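CalG4 (Micromonospora echinospora, PDB 3IA7) belongs to the GT-B fold glycosyltransferase-like proteins, building two Rossmann-like domains around parallel sheets and pairing with a second copy of itself. Local coordinates at residues Asp205-Gly217 against Ile380-Glu392. Residues are numbered along the deposited sequence; the frame is centred on the assembly and turned at random.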
# COMPACT_ATOMS: atom_id res chain seq x y z
N ASP A 205 -26.82 9.14 -8.08
CA ASP A 205 -27.35 9.65 -6.83
C ASP A 205 -26.54 9.22 -5.60
O ASP A 205 -25.52 8.56 -5.72
CB ASP A 205 -28.87 9.39 -6.67
CG ASP A 205 -29.23 7.93 -6.57
OD1 ASP A 205 -28.39 7.09 -6.16
OD2 ASP A 205 -30.39 7.59 -6.91
N GLU A 206 -27.07 9.54 -4.41
CA GLU A 206 -26.31 9.33 -3.18
C GLU A 206 -26.09 7.85 -2.85
O GLU A 206 -25.27 7.58 -1.99
CB GLU A 206 -26.96 10.05 -1.98
CG GLU A 206 -28.39 9.63 -1.74
CD GLU A 206 -29.33 10.20 -2.81
OE1 GLU A 206 -28.97 11.22 -3.45
OE2 GLU A 206 -30.40 9.60 -3.04
N ARG A 207 -26.78 6.92 -3.52
CA ARG A 207 -26.48 5.47 -3.40
C ARG A 207 -25.11 5.06 -3.99
O ARG A 207 -24.68 3.92 -3.85
CB ARG A 207 -27.56 4.64 -4.05
CG ARG A 207 -28.97 4.75 -3.39
CD ARG A 207 -29.93 3.98 -4.27
NE ARG A 207 -30.09 4.64 -5.58
CZ ARG A 207 -30.95 4.23 -6.51
NH1 ARG A 207 -31.68 3.15 -6.29
NH2 ARG A 207 -31.06 4.87 -7.67
N PHE A 208 -24.44 5.97 -4.68
CA PHE A 208 -23.11 5.65 -5.25
C PHE A 208 -22.05 6.47 -4.50
O PHE A 208 -22.13 7.70 -4.48
CB PHE A 208 -23.06 5.96 -6.74
CG PHE A 208 -24.00 5.11 -7.57
CD1 PHE A 208 -23.54 3.94 -8.18
CD2 PHE A 208 -25.36 5.42 -7.65
CE1 PHE A 208 -24.40 3.13 -8.95
CE2 PHE A 208 -26.25 4.60 -8.36
CZ PHE A 208 -25.76 3.46 -9.04
N ALA A 209 -21.11 5.79 -3.85
CA ALA A 209 -19.97 6.50 -3.25
C ALA A 209 -18.68 6.32 -4.11
O ALA A 209 -18.16 5.20 -4.27
CB ALA A 209 -19.74 6.04 -1.81
N PHE A 210 -18.17 7.42 -4.65
CA PHE A 210 -16.92 7.34 -5.50
C PHE A 210 -15.70 7.54 -4.58
O PHE A 210 -15.29 8.69 -4.28
CB PHE A 210 -16.97 8.34 -6.67
CG PHE A 210 -18.10 8.05 -7.63
CD1 PHE A 210 -17.89 7.18 -8.72
CD2 PHE A 210 -19.39 8.54 -7.38
CE1 PHE A 210 -18.96 6.85 -9.61
CE2 PHE A 210 -20.50 8.22 -8.25
CZ PHE A 210 -20.26 7.36 -9.36
N VAL A 211 -15.18 6.44 -4.05
CA VAL A 211 -14.14 6.51 -3.00
C VAL A 211 -12.70 6.54 -3.52
O VAL A 211 -11.74 6.74 -2.77
CB VAL A 211 -14.34 5.42 -1.88
CG1 VAL A 211 -15.77 5.55 -1.23
CG2 VAL A 211 -14.02 4.01 -2.47
N GLY A 212 -12.54 6.35 -4.82
CA GLY A 212 -11.22 6.32 -5.42
C GLY A 212 -10.41 5.01 -5.22
O GLY A 212 -10.91 4.07 -4.52
N PRO A 213 -9.18 4.93 -5.79
CA PRO A 213 -8.31 3.74 -5.67
C PRO A 213 -7.78 3.61 -4.25
O PRO A 213 -7.82 4.59 -3.49
CB PRO A 213 -7.18 4.02 -6.69
CG PRO A 213 -7.14 5.50 -6.84
CD PRO A 213 -8.54 6.01 -6.56
N THR A 214 -7.39 2.41 -3.81
CA THR A 214 -6.80 2.32 -2.48
C THR A 214 -5.40 2.82 -2.79
O THR A 214 -4.84 2.46 -3.83
CB THR A 214 -6.86 0.89 -1.81
OG1 THR A 214 -8.16 0.64 -1.25
CG2 THR A 214 -5.85 0.79 -0.68
N LEU A 215 -4.88 3.74 -1.99
CA LEU A 215 -3.69 4.43 -2.44
C LEU A 215 -2.43 3.60 -2.24
O LEU A 215 -2.49 2.47 -1.74
CB LEU A 215 -3.61 5.89 -1.93
CG LEU A 215 -4.22 7.00 -2.83
CD1 LEU A 215 -4.14 6.70 -4.31
CD2 LEU A 215 -5.65 7.39 -2.47
N THR A 216 -1.32 4.15 -2.67
CA THR A 216 -0.09 3.41 -2.90
C THR A 216 1.00 3.91 -1.93
O THR A 216 0.82 4.94 -1.28
CB THR A 216 0.26 3.61 -4.36
OG1 THR A 216 1.54 3.06 -4.68
CG2 THR A 216 0.17 5.11 -4.73
N GLY A 217 2.10 3.18 -1.77
CA GLY A 217 3.17 3.68 -0.90
C GLY A 217 3.69 2.75 0.17
O GLY A 217 4.91 2.65 0.36
N ILE A 380 -8.53 12.36 -7.02
CA ILE A 380 -8.18 11.08 -6.40
C ILE A 380 -7.81 11.25 -4.94
O ILE A 380 -8.26 10.47 -4.07
CB ILE A 380 -7.03 10.37 -7.17
CG1 ILE A 380 -7.55 9.93 -8.57
CG2 ILE A 380 -6.43 9.15 -6.33
CD1 ILE A 380 -6.39 9.57 -9.55
N LEU A 381 -6.96 12.24 -4.66
CA LEU A 381 -6.53 12.48 -3.30
C LEU A 381 -7.72 12.82 -2.40
O LEU A 381 -7.78 12.38 -1.25
CB LEU A 381 -5.42 13.52 -3.20
CG LEU A 381 -5.19 14.08 -1.77
CD1 LEU A 381 -4.42 13.06 -0.90
CD2 LEU A 381 -4.58 15.50 -1.74
N SER A 382 -8.70 13.52 -2.93
CA SER A 382 -9.86 13.91 -2.13
C SER A 382 -11.00 12.86 -2.12
O SER A 382 -12.03 13.10 -1.53
CB SER A 382 -10.35 15.30 -2.59
OG SER A 382 -11.06 15.14 -3.78
N SER A 383 -10.81 11.69 -2.74
CA SER A 383 -11.93 10.75 -2.95
C SER A 383 -12.35 10.00 -1.66
O SER A 383 -13.51 9.62 -1.55
CB SER A 383 -11.58 9.71 -4.06
OG SER A 383 -11.54 10.41 -5.29
N GLY A 384 -11.41 9.84 -0.73
CA GLY A 384 -11.73 9.35 0.64
C GLY A 384 -11.15 7.98 0.98
O GLY A 384 -10.84 7.68 2.14
N GLY A 385 -11.11 7.09 -0.00
CA GLY A 385 -10.35 5.85 0.18
C GLY A 385 -11.06 4.90 1.10
O GLY A 385 -12.28 5.04 1.33
N PRO A 386 -10.32 3.88 1.59
CA PRO A 386 -10.96 2.87 2.43
C PRO A 386 -11.61 3.41 3.70
O PRO A 386 -12.59 2.83 4.15
CB PRO A 386 -9.79 1.98 2.85
CG PRO A 386 -8.80 2.15 1.78
CD PRO A 386 -8.90 3.58 1.32
N ALA A 387 -11.08 4.49 4.30
CA ALA A 387 -11.72 5.00 5.52
C ALA A 387 -13.13 5.51 5.24
O ALA A 387 -14.05 5.31 6.03
CB ALA A 387 -10.85 6.05 6.23
N ARG A 388 -13.28 6.17 4.10
CA ARG A 388 -14.56 6.66 3.67
C ARG A 388 -15.45 5.51 3.28
O ARG A 388 -16.65 5.52 3.57
CB ARG A 388 -14.42 7.52 2.42
CG ARG A 388 -15.81 8.04 1.99
CD ARG A 388 -15.72 8.81 0.68
NE ARG A 388 -17.07 9.15 0.19
CZ ARG A 388 -17.35 9.59 -1.02
NH1 ARG A 388 -16.36 9.78 -1.90
NH2 ARG A 388 -18.61 9.82 -1.35
N ALA A 389 -14.89 4.54 2.58
CA ALA A 389 -15.67 3.37 2.17
C ALA A 389 -16.26 2.62 3.39
O ALA A 389 -17.46 2.27 3.39
CB ALA A 389 -14.80 2.46 1.33
N ALA A 390 -15.46 2.48 4.45
CA ALA A 390 -15.90 1.86 5.73
C ALA A 390 -16.96 2.73 6.43
O ALA A 390 -17.92 2.21 6.98
CB ALA A 390 -14.72 1.62 6.64
N ASP A 391 -16.78 4.06 6.39
CA ASP A 391 -17.78 4.99 6.94
C ASP A 391 -19.14 4.80 6.24
O ASP A 391 -20.20 4.75 6.91
CB ASP A 391 -17.33 6.46 6.80
CG ASP A 391 -16.21 6.85 7.76
OD1 ASP A 391 -15.79 6.06 8.65
OD2 ASP A 391 -15.78 8.01 7.66
N GLU A 392 -19.11 4.65 4.92
CA GLU A 392 -20.34 4.55 4.11
C GLU A 392 -20.99 3.22 4.44
O GLU A 392 -22.19 3.14 4.60
CB GLU A 392 -20.03 4.54 2.61
CG GLU A 392 -19.38 5.80 2.07
CD GLU A 392 -20.33 6.95 1.80
OE1 GLU A 392 -21.57 6.77 1.78
OE2 GLU A 392 -19.82 8.06 1.55
O HOH W 1 -18.91 10.33 -4.23
O HOH W 2 -14.53 11.04 -5.99
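Val211 CG1 packs on Arg388 CD (3.8 Å) where the two Rossmann-like domains of the GT-B fold join: the chain leaves edge strand 208-210 of the N-terminal sheet while the C-terminal helix 385-400 crosses back onto that sheet, running nearly antiparallel to the strand (164°). One direct backbone hydrogen bond joins the two segments, from Gly385 N to Val211 O (2.9 Å), the donor lying in the carbonyl plane on a lone pair. Beside it, Val211 CA makes a CH...O contact with Ser383 O.

The polar network centres on Arg388. With CG anti to the backbone N (chi1 -179°) and the chain extended to NE, the guanidinium reaches back to its own helix entry, where NH1 bonds Ser383 O at 2.9 Å in the guanidinium plane. NE forms a salt bridge with Glu392 OE2, met on the anti side of the carboxylate, whose CD sits against Ala209 CB. These two bonds should fix the group's rotation, while Val211 CG1 and Ala209 CB lie over one face. Water 1 bridges Arg388 NH2 and Phe210 N; water 2 links Phe210 O to Ser383 OG, which also bonds Asp379 O.

Van der Waals contacts complete the join. Ala389 CB packs on Val211, alongside Ile190. Farther along 205-217, Thr214 OG1 touches Pro386 CG, while Ile380, at the end of helix 367-381, turns CG2 onto Pro213 CG (3.8 Å) and Leu215 CD1 (3.9 Å).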